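Local coordinates for phosphate-binding protein (Xanthomonas axonopodis pv. citri, PDB 5UB3), which probably serves as a periplasmic binding protein of the phosphonate-receptor family, acting as the sensor partner of a diguanylate cyclase, at residues H80-M84 and R255-P259; H94-R100 and F200-T206. One frame throughout, in Å; residues are numbered along the deposited sequence.

Interaction 1 of 2, residues H80-M84 and R255-P259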
loop_
_atom_site.group_PDB
_atom_site.type_symbol
_atom_site.label_atom_id
_atom_site.label_comp_id
_atom_site.label_asym_id
_atom_site.label_seq_id
_atom_site.Cartn_x
_atom_site.Cartn_y
_atom_site.Cartn_z
ATOM N N HIS A 80 -7.341 10.449 8.525
ATOM C CA HIS A 80 -8.647 10.103 7.954
ATOM C C HIS A 80 -8.610 10.357 6.460
ATOM O O HIS A 80 -7.809 11.168 6.001
ATOM C CB HIS A 80 -9.785 10.880 8.644
ATOM C CG HIS A 80 -9.594 12.364 8.596
ATOM N ND1 HIS A 80 -8.808 13.028 9.508
ATOM C CD2 HIS A 80 -10.096 13.308 7.776
ATOM C CE1 HIS A 80 -8.775 14.317 9.216
ATOM N NE2 HIS A 80 -9.560 14.515 8.181
ATOM N N PRO A 81 -9.484 9.698 5.699
ATOM C CA PRO A 81 -9.433 9.861 4.250
ATOM C C PRO A 81 -9.829 11.248 3.742
ATOM O O PRO A 81 -10.751 11.837 4.278
ATOM C CB PRO A 81 -10.421 8.791 3.746
ATOM C CG PRO A 81 -10.561 7.807 4.875
ATOM C CD PRO A 81 -10.339 8.560 6.123
ATOM N N LEU A 82 -9.122 11.749 2.742
ATOM C CA LEU A 82 -9.410 13.008 2.104
ATOM C C LEU A 82 -10.066 12.762 0.753
ATOM O O LEU A 82 -11.104 13.362 0.466
ATOM C CB LEU A 82 -8.111 13.745 1.841
ATOM C CG LEU A 82 -8.249 15.141 1.223
ATOM C CD1 LEU A 82 -8.499 16.118 2.319
ATOM C CD2 LEU A 82 -6.981 15.495 0.480
ATOM N N LEU A 83 -9.414 11.935 -0.071
ATOM C CA LEU A 83 -9.781 11.648 -1.466
ATOM C C LEU A 83 -9.439 10.217 -1.778
ATOM O O LEU A 83 -8.484 9.698 -1.228
ATOM C CB LEU A 83 -9.002 12.536 -2.460
ATOM C CG LEU A 83 -9.406 13.998 -2.522
ATOM C CD1 LEU A 83 -8.438 14.811 -3.352
ATOM C CD2 LEU A 83 -10.848 14.115 -3.000
ATOM N N MET A 84 -10.231 9.538 -2.594
ATOM C CA MET A 84 -9.833 8.253 -3.152
ATOM C C MET A 84 -8.953 8.536 -4.353
ATOM O O MET A 84 -9.172 9.491 -5.077
ATOM C CB MET A 84 -11.034 7.378 -3.561
ATOM C CG MET A 84 -11.985 7.086 -2.448
ATOM S SD MET A 84 -11.268 6.311 -0.996
ATOM C CE MET A 84 -10.651 4.777 -1.743
ATOM N N ARG A 255 -10.849 11.259 -6.396
ATOM C CA ARG A 255 -12.231 11.498 -6.304
ATOM C C ARG A 255 -12.746 11.546 -4.868
ATOM O O ARG A 255 -12.074 11.056 -3.930
ATOM C CB ARG A 255 -12.966 10.530 -7.223
ATOM C CG ARG A 255 -13.150 9.177 -6.697
ATOM C CD ARG A 255 -13.607 8.137 -7.766
ATOM N NE ARG A 255 -13.738 6.972 -6.879
ATOM C CZ ARG A 255 -12.781 6.099 -6.522
ATOM N NH1 ARG A 255 -11.541 6.069 -7.088
ATOM N NH2 ARG A 255 -13.109 5.200 -5.581
ATOM N N PRO A 256 -13.876 12.253 -4.676
ATOM C CA PRO A 256 -14.414 12.390 -3.364
ATOM C C PRO A 256 -14.775 11.015 -2.791
ATOM O O PRO A 256 -15.131 10.075 -3.531
ATOM C CB PRO A 256 -15.714 13.174 -3.596
ATOM C CG PRO A 256 -15.555 13.832 -4.878
ATOM C CD PRO A 256 -14.690 12.955 -5.691
ATOM N N LEU A 257 -14.700 10.916 -1.500
ATOM C CA LEU A 257 -15.213 9.770 -0.844
ATOM C C LEU A 257 -16.720 9.806 -1.014
ATOM O O LEU A 257 -17.326 10.874 -1.164
ATOM C CB LEU A 257 -14.863 9.738 0.618
ATOM C CG LEU A 257 -13.444 9.079 0.731
ATOM C CD1 LEU A 257 -12.368 10.128 0.716
ATOM C CD2 LEU A 257 -13.333 8.227 1.944
ATOM N N ASP A 258 -17.285 8.622 -0.972
ATOM C CA ASP A 258 -18.708 8.432 -1.217
ATOM C C ASP A 258 -19.131 7.194 -0.430
ATOM O O ASP A 258 -18.280 6.562 0.251
ATOM C CB ASP A 258 -19.018 8.430 -2.721
ATOM C CG ASP A 258 -18.426 7.246 -3.474
ATOM O OD1 ASP A 258 -18.430 6.128 -2.938
ATOM O OD2 ASP A 258 -17.997 7.450 -4.632
ATOM N N PRO A 259 -20.441 6.892 -0.421
ATOM C CA PRO A 259 -20.802 5.855 0.530
ATOM C C PRO A 259 -20.146 4.515 0.160
ATOM O O PRO A 259 -19.798 3.754 1.062
ATOM C CB PRO A 259 -22.333 5.837 0.465
ATOM C CG PRO A 259 -22.655 7.234 0.093
ATOM C CD PRO A 259 -21.649 7.515 -0.989
HETATM O O HOH W 1 -13.967 13.086 -0.019
HETATM O O HOH W 2 -10.015 8.309 -7.726
#

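Interaction 2 of 2, residues H94-R100 and F200-T206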
loop_
_atom_site.group_PDB
_atom_site.type_symbol
_atom_site.label_atom_id
_atom_site.label_comp_id
_atom_site.label_asym_id
_atom_site.label_seq_id
_atom_site.Cartn_x
_atom_site.Cartn_y
_atom_site.Cartn_z
ATOM N N HIS A 94 -5.975 -6.009 -6.384
ATOM C CA HIS A 94 -6.143 -7.185 -5.563
ATOM C C HIS A 94 -4.845 -7.908 -5.446
ATOM O O HIS A 94 -3.933 -7.580 -6.152
ATOM C CB HIS A 94 -7.217 -8.146 -6.067
ATOM C CG HIS A 94 -6.988 -8.669 -7.436
ATOM N ND1 HIS A 94 -7.374 -7.990 -8.560
ATOM C CD2 HIS A 94 -6.422 -9.819 -7.857
ATOM C CE1 HIS A 94 -7.088 -8.709 -9.628
ATOM N NE2 HIS A 94 -6.490 -9.811 -9.224
ATOM N N THR A 95 -4.811 -8.842 -4.504
ATOM C CA THR A 95 -3.632 -9.671 -4.290
ATOM C C THR A 95 -3.752 -10.949 -5.089
ATOM O O THR A 95 -4.838 -11.525 -5.189
ATOM C CB THR A 95 -3.383 -9.881 -2.809
ATOM O OG1 THR A 95 -2.895 -8.637 -2.277
ATOM C CG2 THR A 95 -2.320 -10.953 -2.606
ATOM N N LEU A 96 -2.645 -11.338 -5.704
ATOM C CA LEU A 96 -2.532 -12.658 -6.271
ATOM C C LEU A 96 -1.444 -13.451 -5.585
ATOM O O LEU A 96 -0.426 -12.910 -5.104
ATOM C CB LEU A 96 -2.359 -12.593 -7.770
ATOM C CG LEU A 96 -1.354 -11.685 -8.436
ATOM C CD1 LEU A 96 -0.010 -12.317 -8.184
ATOM C CD2 LEU A 96 -1.592 -11.486 -9.947
ATOM N N PHE A 97 -1.695 -14.733 -5.466
ATOM C CA PHE A 97 -0.701 -15.638 -4.911
ATOM C C PHE A 97 -0.165 -16.373 -6.092
ATOM O O PHE A 97 -0.926 -16.840 -6.923
ATOM C CB PHE A 97 -1.333 -16.616 -3.958
ATOM C CG PHE A 97 -1.795 -16.008 -2.654
ATOM C CD1 PHE A 97 -2.944 -15.255 -2.607
ATOM C CD2 PHE A 97 -1.107 -16.240 -1.488
ATOM C CE1 PHE A 97 -3.386 -14.724 -1.416
ATOM C CE2 PHE A 97 -1.524 -15.706 -0.292
ATOM C CZ PHE A 97 -2.693 -14.966 -0.250
ATOM N N PHE A 98 1.144 -16.536 -6.169
ATOM C CA PHE A 98 1.700 -17.237 -7.278
ATOM C C PHE A 98 2.787 -18.203 -6.834
ATOM O O PHE A 98 3.408 -18.022 -5.789
ATOM C CB PHE A 98 2.241 -16.250 -8.302
ATOM C CG PHE A 98 3.393 -15.469 -7.813
ATOM C CD1 PHE A 98 3.183 -14.270 -7.126
ATOM C CD2 PHE A 98 4.711 -15.937 -7.992
ATOM C CE1 PHE A 98 4.253 -13.553 -6.628
ATOM C CE2 PHE A 98 5.773 -15.225 -7.514
ATOM C CZ PHE A 98 5.558 -14.040 -6.822
ATOM N N VAL A 99 2.992 -19.216 -7.645
ATOM C CA VAL A 99 4.055 -20.205 -7.453
ATOM C C VAL A 99 4.824 -20.492 -8.713
ATOM O O VAL A 99 4.399 -20.129 -9.815
ATOM C CB VAL A 99 3.475 -21.550 -7.036
ATOM C CG1 VAL A 99 2.682 -21.388 -5.748
ATOM C CG2 VAL A 99 2.627 -22.171 -8.150
ATOM N N ARG A 100 5.910 -21.231 -8.558
ATOM C CA ARG A 100 6.522 -21.830 -9.743
ATOM C C ARG A 100 5.559 -22.786 -10.426
ATOM O O ARG A 100 4.767 -23.476 -9.790
ATOM C CB ARG A 100 7.809 -22.548 -9.403
ATOM C CG ARG A 100 8.915 -21.567 -9.048
ATOM C CD ARG A 100 10.232 -22.299 -9.035
ATOM N NE ARG A 100 10.440 -22.997 -10.309
ATOM C CZ ARG A 100 11.105 -22.526 -11.370
ATOM N NH1 ARG A 100 11.707 -21.321 -11.361
ATOM N NH2 ARG A 100 11.210 -23.316 -12.450
ATOM N N PHE A 200 6.036 -18.831 -13.543
ATOM C CA PHE A 200 5.031 -18.758 -12.505
ATOM C C PHE A 200 3.603 -18.998 -12.966
ATOM O O PHE A 200 3.229 -18.699 -14.085
ATOM C CB PHE A 200 5.043 -17.346 -11.867
ATOM C CG PHE A 200 6.277 -17.006 -11.112
ATOM C CD1 PHE A 200 7.060 -17.974 -10.504
ATOM C CD2 PHE A 200 6.626 -15.700 -10.938
ATOM C CE1 PHE A 200 8.184 -17.618 -9.780
ATOM C CE2 PHE A 200 7.780 -15.323 -10.217
ATOM C CZ PHE A 200 8.536 -16.287 -9.626
ATOM N N ARG A 201 2.803 -19.464 -12.030
ATOM C CA ARG A 201 1.407 -19.697 -12.193
ATOM C C ARG A 201 0.689 -18.971 -11.026
ATOM O O ARG A 201 1.087 -19.083 -9.845
ATOM C CB ARG A 201 1.222 -21.214 -12.102
ATOM C CG ARG A 201 -0.183 -21.748 -12.088
ATOM C CD ARG A 201 -0.185 -23.235 -12.498
ATOM N NE ARG A 201 0.850 -24.036 -11.812
ATOM C CZ ARG A 201 0.762 -24.417 -10.561
ATOM N NH1 ARG A 201 -0.298 -24.066 -9.850
ATOM N NH2 ARG A 201 1.743 -25.128 -10.002
ATOM N N ILE A 202 -0.421 -18.307 -11.344
ATOM C CA ILE A 202 -1.295 -17.746 -10.304
ATOM C C ILE A 202 -2.188 -18.820 -9.685
ATOM O O ILE A 202 -2.878 -19.534 -10.387
ATOM C CB ILE A 202 -2.116 -16.587 -10.865
ATOM C CG1 ILE A 202 -1.146 -15.478 -11.347
ATOM C CG2 ILE A 202 -3.080 -16.083 -9.822
ATOM C CD1 ILE A 202 -1.786 -14.588 -12.370
ATOM N N VAL A 203 -2.145 -18.966 -8.358
ATOM C CA VAL A 203 -2.962 -19.967 -7.683
ATOM C C VAL A 203 -4.179 -19.422 -6.940
ATOM O O VAL A 203 -5.050 -20.192 -6.570
ATOM C CB VAL A 203 -2.111 -20.912 -6.763
ATOM C CG1 VAL A 203 -1.133 -21.664 -7.628
ATOM C CG2 VAL A 203 -1.411 -20.173 -5.632
ATOM N N HIS A 204 -4.251 -18.112 -6.720
ATOM C CA HIS A 204 -5.363 -17.565 -5.990
ATOM C C HIS A 204 -5.406 -16.065 -6.197
ATOM O O HIS A 204 -4.355 -15.399 -6.337
ATOM C CB HIS A 204 -5.209 -17.843 -4.525
ATOM C CG HIS A 204 -6.383 -17.412 -3.721
ATOM N ND1 HIS A 204 -7.503 -18.203 -3.570
ATOM C CD2 HIS A 204 -6.657 -16.245 -3.085
ATOM C CE1 HIS A 204 -8.389 -17.571 -2.822
ATOM N NE2 HIS A 204 -7.917 -16.370 -2.542
ATOM N N ARG A 205 -6.611 -15.542 -6.158
ATOM C CA ARG A 205 -6.823 -14.085 -6.263
ATOM C C ARG A 205 -7.726 -13.656 -5.149
ATOM O O ARG A 205 -8.692 -14.348 -4.910
ATOM C CB ARG A 205 -7.480 -13.734 -7.636
ATOM C CG ARG A 205 -6.566 -13.942 -8.823
ATOM C CD ARG A 205 -7.207 -13.552 -10.150
ATOM N NE ARG A 205 -6.233 -13.646 -11.254
ATOM C CZ ARG A 205 -5.647 -12.615 -11.912
ATOM N NH1 ARG A 205 -5.922 -11.347 -11.653
ATOM N NH2 ARG A 205 -4.786 -12.857 -12.913
ATOM N N THR A 206 -7.434 -12.518 -4.489
ATOM C CA THR A 206 -8.333 -11.960 -3.521
ATOM C C THR A 206 -9.351 -11.076 -4.219
ATOM O O THR A 206 -9.227 -10.786 -5.408
ATOM C CB THR A 206 -7.602 -11.122 -2.433
ATOM O OG1 THR A 206 -7.117 -9.894 -2.984
ATOM C CG2 THR A 206 -6.427 -11.927 -1.817
#

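Interaction 1 of 2, residues H80-M84 and R255-P259
Met-84 O takes two donors: the backbone Arg-255 N at 2.8 Å and a water at 3.0 Å that is also weakly bonded by Arg-255 NH1. With the return bond from Met-84 N to Arg-255 O, 2.7 Å and fairly bent at 147°, this makes Met-84 and Arg-255 an antiparallel hydrogen-bonded pair, the place where strand 79-87 meets the last residue of strand 251-255 in a periplasmic-binding-protein fold. Beyond this pair the chains separate, and a second water bridges the gap, donating to Leu-82 O and accepting from Leu-257 N. Leu-82 and Leu-83 both face Glu-214 of strand 209-217, a classic beta bulge, and Leu-82 O is also bonded by Arg-229 NE. The Arg-255 chain starts with CG between backbone N and carbonyl carbon (chi1 80°), then runs extended until its guanidinium lays one face over Met-84 CB, which stands 3.5 Å above the plane near the rim. Met-84, bent at chi2 and chi3, turns SD to Leu-257 CG at 3.9 Å. Leu-257 divides its methyls: CD1 lies against Leu-82 O, while CD2 presses on Pro-81 CB at 3.5 Å, tighter than an ordinary carbon contact.

Interaction 2 of 2, residues H94-R100 and F200-T206
His-94 meets Arg-205 through NE2, which accepts from Arg-205 NH1 at 2.9 Å; the donor lies in the imidazole plane, but the bond is bent (132°) and the two flat groups are not coplanar. Next, Thr-95 N donates to Thr-206 OG1, and Thr-95 O accepts from Thr-206 N, so side chain and backbone together close this end of the ladder. Leu-96 CD2 touches Ile-202 CD1 at 3.9 Å. Phe-97 N bonds His-204 O, whereas Phe-97 O receives Val-203 N at 2.8 Å: two residues facing one define a classic beta bulge in an antiparallel pair of the periplasmic-binding-protein fold, the N-to-C axes of segments 95-100 and 200-205 differing by 142°. The Phe-97 and His-204 side chains run side by side the same way, Phe-97 CD1 to His-204 CD2 3.9 Å, their rings steeply inclined; His-204 NE2 bonds Glu-133 OE2. Phe-98, with CG between backbone N and carbonyl carbon (chi1 66°), brings CE2 over one face of Phe-200, 3.4 Å from Phe-200 CE2, and its ring also meets Trp-186. Val-99 exchanges backbone bonds with Arg-201 and sets CG2 over one face of its guanidinium, which Ile-105 O and Arg-101 O hold by hydrogen bonds. Arg-100 CG reaches Phe-200 CE1 at 4.1 Å.

Strand 79-87, carrying the first half of interaction 1, is followed directly in the chain by strand 92-100, which carries the first half of interaction 2. The partner segments return in reverse order, 200-206 before 255-259, so interaction 2 closes within the longer span bridged by interaction 1. The centres are about 29 Å apart and the nearest atoms about 13 Å, so the two do not touch. Strand 209-217 links them, pairing antiparallel with both 79-87 and 92-100. This geometry is consistent with the two-lobed periplasmic-binding-protein plan, each contact lying in a different lobe with long strands passing between. Helix 259-277 starts at the end of interaction 1's second segment.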